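PDB 6TGF: exopolysaccharide biosynthesis protein from Pantoea stewartii subsp. stewartii DC283, which probably cleaves exopolysaccharide, modifying the glycan biofilm of this plant pathogen as a trimeric hydrolase with a bacteriophage tailspike-like parallel beta-helix fold. Local coordinates for residues K70-R75 with D79-G84; P577-I582 with S719-G724. All coordinates share one frame; numbering follows the deposited sequence.

Contact 1 (K70-R75 with D79-G84); sequences KLWIGR and DARQPG
With chi1 at -76°, Trp72 holds its indole beside its own backbone N and anti to the carbonyl carbon, laying one ring face beneath Arg81, whose CG takes the same position (chi1 -53°). Arg81 CA stands over the five-membered ring of Trp72, 3.7 Å from its centroid and almost on the ring normal, a CH-pi contact. The side chains cross at about a right angle: Arg81 CG, 3.6 Å from Trp72 CE3, and Arg81 CD pass across the CE3 and CZ3 side of the six-membered ring, before a bend at chi3 turns the guanidinium about 72° to the indole plane. Both segments fall in the Head binding family region, consistent with a tailspike-like head-binding domain: 70-75 lies on strand 69-74, inside a four-stranded antiparallel sheet, and the chain leaving that strand folds back over it. The return is shaped by a type I turn from Asp79 to Gln82 and by an Asx turn, in which Arg81 N donates to Asp79 OD1 at 3.3 Å. Asp79 OD2 sits above the guanidinium of Arg81, a salt bridge of charges alone, while Glu133 on the adjacent strand provides a second carboxylate partner. Ala80 CB lies against the strand backbone, 3.3 Å from Gly74 N, and also meets Trp72 CB at 3.7 Å. At the exposed end Arg75 NH2 approaches Gly84 O at 3.6 Å, without a hydrogen bond.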
loop_
_atom_site.group_PDB
_atom_site.type_symbol
_atom_site.label_atom_id
_atom_site.label_comp_id
_atom_site.label_asym_id
_atom_site.label_seq_id
_atom_site.Cartn_x
_atom_site.Cartn_y
_atom_site.Cartn_z
ATOM N N LYS B 70 60.342 -18.350 -30.761
ATOM C CA LYS B 70 61.496 -17.885 -29.946
ATOM C C LYS B 70 61.023 -16.838 -28.932
ATOM O O LYS B 70 60.329 -15.891 -29.346
ATOM C CB LYS B 70 62.579 -17.294 -30.855
ATOM C CG LYS B 70 62.973 -18.151 -32.052
ATOM C CD LYS B 70 64.468 -18.262 -32.248
ATOM C CE LYS B 70 64.869 -18.533 -33.682
ATOM N NZ LYS B 70 66.339 -18.671 -33.811
ATOM N N LEU B 71 61.405 -17.005 -27.660
ATOM C CA LEU B 71 61.056 -16.096 -26.533
ATOM C C LEU B 71 62.303 -15.307 -26.112
ATOM O O LEU B 71 63.371 -15.929 -25.940
ATOM C CB LEU B 71 60.501 -16.933 -25.375
ATOM C CG LEU B 71 60.147 -16.169 -24.098
ATOM C CD1 LEU B 71 59.023 -15.173 -24.345
ATOM C CD2 LEU B 71 59.766 -17.129 -22.982
ATOM N N TRP B 72 62.157 -13.986 -25.962
ATOM C CA TRP B 72 63.206 -13.045 -25.481
ATOM C C TRP B 72 62.749 -12.407 -24.166
ATOM O O TRP B 72 61.588 -11.967 -24.101
ATOM C CB TRP B 72 63.492 -11.965 -26.532
ATOM C CG TRP B 72 64.324 -12.400 -27.698
ATOM C CD1 TRP B 72 65.686 -12.388 -27.786
ATOM C CD2 TRP B 72 63.845 -12.871 -28.969
ATOM N NE1 TRP B 72 66.088 -12.829 -29.019
ATOM C CE2 TRP B 72 64.981 -13.130 -29.768
ATOM C CE3 TRP B 72 62.575 -13.104 -29.507
ATOM C CZ2 TRP B 72 64.879 -13.619 -31.069
ATOM C CZ3 TRP B 72 62.476 -13.581 -30.796
ATOM C CH2 TRP B 72 63.613 -13.834 -31.564
ATOM N N ILE B 73 63.635 -12.364 -23.167
ATOM C CA ILE B 73 63.458 -11.603 -21.894
ATOM C C ILE B 73 64.563 -10.542 -21.844
ATOM O O ILE B 73 65.733 -10.922 -21.651
ATOM C CB ILE B 73 63.502 -12.534 -20.663
ATOM C CG1 ILE B 73 62.714 -13.831 -20.876
ATOM C CG2 ILE B 73 63.047 -11.794 -19.413
ATOM C CD1 ILE B 73 61.227 -13.637 -21.060
ATOM N N GLY B 74 64.203 -9.269 -22.033
ATOM C CA GLY B 74 65.156 -8.147 -22.147
ATOM C C GLY B 74 64.957 -7.108 -21.058
ATOM O O GLY B 74 63.993 -7.240 -20.278
ATOM N N ARG B 75 65.841 -6.107 -21.013
ATOM C CA ARG B 75 65.801 -4.989 -20.034
ATOM C C ARG B 75 64.512 -4.187 -20.237
ATOM O O ARG B 75 64.132 -3.967 -21.405
ATOM C CB ARG B 75 67.011 -4.066 -20.205
ATOM C CG ARG B 75 67.176 -3.054 -19.078
ATOM C CD ARG B 75 68.141 -1.931 -19.401
ATOM N NE ARG B 75 68.982 -2.230 -20.551
ATOM C CZ ARG B 75 68.859 -1.683 -21.758
ATOM N NH1 ARG B 75 67.928 -0.777 -22.004
ATOM N NH2 ARG B 75 69.685 -2.047 -22.720
ATOM N N ASP B 79 63.410 -3.128 -26.796
ATOM C CA ASP B 79 63.043 -4.326 -27.599
ATOM C C ASP B 79 64.003 -5.452 -27.198
ATOM O O ASP B 79 65.210 -5.322 -27.479
ATOM C CB ASP B 79 63.086 -4.034 -29.103
ATOM C CG ASP B 79 62.712 -5.216 -29.986
ATOM O OD1 ASP B 79 62.331 -6.268 -29.437
ATOM O OD2 ASP B 79 62.806 -5.075 -31.222
ATOM N N ALA B 80 63.479 -6.509 -26.568
ATOM C CA ALA B 80 64.252 -7.611 -25.946
ATOM C C ALA B 80 65.006 -8.429 -27.006
ATOM O O ALA B 80 65.935 -9.160 -26.620
ATOM C CB ALA B 80 63.330 -8.491 -25.137
ATOM N N ARG B 81 64.619 -8.316 -28.280
ATOM C CA ARG B 81 65.191 -9.104 -29.408
ATOM C C ARG B 81 66.528 -8.504 -29.860
ATOM O O ARG B 81 67.367 -9.267 -30.376
ATOM C CB ARG B 81 64.217 -9.142 -30.590
ATOM C CG ARG B 81 62.814 -9.612 -30.236
ATOM C CD ARG B 81 62.040 -10.043 -31.467
ATOM N NE ARG B 81 61.930 -8.960 -32.435
ATOM C CZ ARG B 81 61.019 -7.989 -32.402
ATOM N NH1 ARG B 81 60.107 -7.949 -31.444
ATOM N NH2 ARG B 81 61.022 -7.056 -33.338
ATOM N N GLN B 82 66.712 -7.193 -29.679
ATOM C CA GLN B 82 67.840 -6.416 -30.264
ATOM C C GLN B 82 69.131 -6.711 -29.505
ATOM O O GLN B 82 69.096 -7.037 -28.320
ATOM C CB GLN B 82 67.507 -4.923 -30.253
ATOM C CG GLN B 82 66.393 -4.554 -31.222
ATOM C CD GLN B 82 66.040 -3.088 -31.189
ATOM O OE1 GLN B 82 66.298 -2.386 -30.214
ATOM N NE2 GLN B 82 65.428 -2.613 -32.261
ATOM N N PRO B 83 70.307 -6.614 -30.173
ATOM C CA PRO B 83 71.602 -6.862 -29.536
ATOM C C PRO B 83 71.874 -5.996 -28.295
ATOM O O PRO B 83 71.702 -4.793 -28.370
ATOM C CB PRO B 83 72.639 -6.534 -30.626
ATOM C CG PRO B 83 71.870 -5.783 -31.698
ATOM C CD PRO B 83 70.448 -6.291 -31.602
ATOM N N GLY B 84 72.297 -6.633 -27.197
ATOM C CA GLY B 84 72.694 -5.976 -25.935
ATOM C C GLY B 84 71.502 -5.581 -25.078
ATOM O O GLY B 84 71.674 -4.695 -24.218
#

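Contact 2 (P577-I582 with S719-G724); sequences PLMNLI and SVVING
Met579 and Val721 form the close-packed half of this contact, their side chains crossing at about a right angle. The Met579 chain starts beside its backbone N (chi1 -51°) and bends again at chi2 and chi3, a compact hook that brings its terminal methyl back to the valine: CE lies 3.7 Å from Val721 CG1 and a little farther from CG2. Val721 CG1, anti to the valine backbone N, also rests 3.3 Å from Met579 O. The same methionine meets the turn after the strand, where Gly724 O is approached by Met579 CB at 3.5 Å and by CE at 3.6 Å. No hydrogen bond joins the two segments, and the contact consists of van der Waals packing around Met579, through its CB, CE and backbone O. Strand 716-722 and strand 725-731 make a two-stranded antiparallel hairpin near the C-terminus, with Asn723 and Gly724, both at positive phi, at its turn. This hairpin takes part in the trimer: Val720, Val721 and Ile722 continue the sheet as a parallel ladder with a strand of the second subunit, and Leu698 of that subunit packs against both Val721 and Leu578. Beyond Met579, toward Asn580, the fit slackens. Asn580 N comes no nearer than 4.4 Å to Gly724 CA, and Asn580 CB stays 5.0 Å from it. Asn580 and Gly724 are partly exposed, as is Met579, and among the touching residues Val721 alone is buried; the exposed Asn723 turns its CB away from the loop, with ND2 bonded to Ser701 O of the second subunit.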
loop_
_atom_site.group_PDB
_atom_site.type_symbol
_atom_site.label_atom_id
_atom_site.label_comp_id
_atom_site.label_asym_id
_atom_site.label_seq_id
_atom_site.Cartn_x
_atom_site.Cartn_y
_atom_site.Cartn_z
ATOM N N PRO B 577 -49.671 33.421 23.910
ATOM C CA PRO B 577 -49.043 32.691 25.009
ATOM C C PRO B 577 -49.608 31.264 25.050
ATOM O O PRO B 577 -50.806 31.120 24.878
ATOM C CB PRO B 577 -49.417 33.472 26.280
ATOM C CG PRO B 577 -49.999 34.788 25.785
ATOM C CD PRO B 577 -50.517 34.525 24.386
ATOM N N LEU B 578 -48.751 30.258 25.250
ATOM C CA LEU B 578 -49.169 28.833 25.356
ATOM C C LEU B 578 -50.068 28.680 26.588
ATOM O O LEU B 578 -49.624 29.052 27.690
ATOM C CB LEU B 578 -47.937 27.928 25.455
ATOM C CG LEU B 578 -48.232 26.428 25.484
ATOM C CD1 LEU B 578 -48.621 25.923 24.104
ATOM C CD2 LEU B 578 -47.043 25.647 26.022
ATOM N N MET B 579 -51.289 28.172 26.390
ATOM C CA MET B 579 -52.292 27.933 27.463
ATOM C C MET B 579 -52.592 26.431 27.543
ATOM O O MET B 579 -52.559 25.881 28.665
ATOM C CB MET B 579 -53.587 28.705 27.187
ATOM C CG MET B 579 -53.373 30.181 26.887
ATOM S SD MET B 579 -52.579 31.089 28.241
ATOM C CE MET B 579 -53.948 31.235 29.388
ATOM N N ASN B 580 -52.879 25.804 26.397
ATOM C CA ASN B 580 -53.069 24.336 26.250
ATOM C C ASN B 580 -51.705 23.700 25.952
ATOM O O ASN B 580 -51.226 23.841 24.812
ATOM C CB ASN B 580 -54.108 24.020 25.167
ATOM C CG ASN B 580 -54.627 22.598 25.218
ATOM O OD1 ASN B 580 -54.255 21.818 26.094
ATOM N ND2 ASN B 580 -55.498 22.251 24.285
ATOM N N LEU B 581 -51.100 23.035 26.944
ATOM C CA LEU B 581 -49.711 22.498 26.864
ATOM C C LEU B 581 -49.633 21.358 25.837
ATOM O O LEU B 581 -48.541 21.167 25.266
ATOM C CB LEU B 581 -49.249 22.050 28.257
ATOM C CG LEU B 581 -49.954 20.831 28.856
ATOM C CD1 LEU B 581 -49.180 19.551 28.572
ATOM C CD2 LEU B 581 -50.142 20.998 30.356
ATOM N N ILE B 582 -50.738 20.641 25.600
ATOM C CA ILE B 582 -50.795 19.466 24.678
ATOM C C ILE B 582 -51.058 19.950 23.245
ATOM O O ILE B 582 -50.179 19.739 22.386
ATOM C CB ILE B 582 -51.846 18.439 25.156
ATOM C CG1 ILE B 582 -51.437 17.817 26.495
ATOM C CG2 ILE B 582 -52.094 17.376 24.094
ATOM C CD1 ILE B 582 -52.455 16.874 27.093
ATOM N N SER B 719 -51.207 31.608 40.358
ATOM C CA SER B 719 -51.811 31.578 38.999
ATOM C C SER B 719 -51.339 30.319 38.265
ATOM O O SER B 719 -50.118 30.165 38.088
ATOM C CB SER B 719 -51.472 32.826 38.224
ATOM O OG SER B 719 -51.972 32.751 36.898
ATOM N N VAL B 720 -52.277 29.448 37.876
ATOM C CA VAL B 720 -52.008 28.181 37.131
ATOM C C VAL B 720 -53.021 28.079 35.984
ATOM O O VAL B 720 -54.213 28.348 36.228
ATOM C CB VAL B 720 -52.077 26.952 38.059
ATOM C CG1 VAL B 720 -51.680 25.671 37.341
ATOM C CG2 VAL B 720 -51.232 27.131 39.311
ATOM N N VAL B 721 -52.556 27.705 34.787
ATOM C CA VAL B 721 -53.395 27.535 33.561
ATOM C C VAL B 721 -53.823 26.064 33.473
ATOM O O VAL B 721 -53.100 25.269 32.838
ATOM C CB VAL B 721 -52.646 27.990 32.292
ATOM C CG1 VAL B 721 -53.539 27.945 31.062
ATOM C CG2 VAL B 721 -52.040 29.376 32.455
ATOM N N ILE B 722 -54.958 25.728 34.094
ATOM C CA ILE B 722 -55.506 24.340 34.176
ATOM C C ILE B 722 -56.511 24.139 33.033
ATOM O O ILE B 722 -57.549 24.828 33.032
ATOM C CB ILE B 722 -56.125 24.079 35.566
ATOM C CG1 ILE B 722 -55.051 24.071 36.657
ATOM C CG2 ILE B 722 -56.938 22.791 35.574
ATOM C CD1 ILE B 722 -55.583 24.208 38.065
ATOM N N ASN B 723 -56.200 23.228 32.104
ATOM C CA ASN B 723 -57.043 22.877 30.927
ATOM C C ASN B 723 -57.351 24.146 30.120
ATOM O O ASN B 723 -58.511 24.308 29.690
ATOM C CB ASN B 723 -58.313 22.134 31.352
ATOM C CG ASN B 723 -58.056 20.691 31.731
ATOM O OD1 ASN B 723 -57.593 19.903 30.910
ATOM N ND2 ASN B 723 -58.365 20.332 32.967
ATOM N N GLY B 724 -56.349 25.012 29.931
ATOM C CA GLY B 724 -56.424 26.198 29.052
ATOM C C GLY B 724 -56.796 27.472 29.795
ATOM O O GLY B 724 -56.326 28.547 29.373
#

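In the fold
Contacts 1 and 2 lie on opposite sides of the chain's centre, their own centres about 135 Å apart, and share no strand or sheet. Each sets a loop against a strand and mixes buried with more open residues, so neither is wholly core or wholly surface. Contact 1 is local in sequence and touched by no other subunit of the trimer; an indole packed against arginine carbons dominates it, with the charge pairing kept within 79-84 and to Glu133. Contact 2 joins segments 137 residues apart, rests on van der Waals contacts of methyl and methylene groups with each other and with carbonyl oxygens, and borders both neighbouring subunits, which supply much of the polar bonding around it.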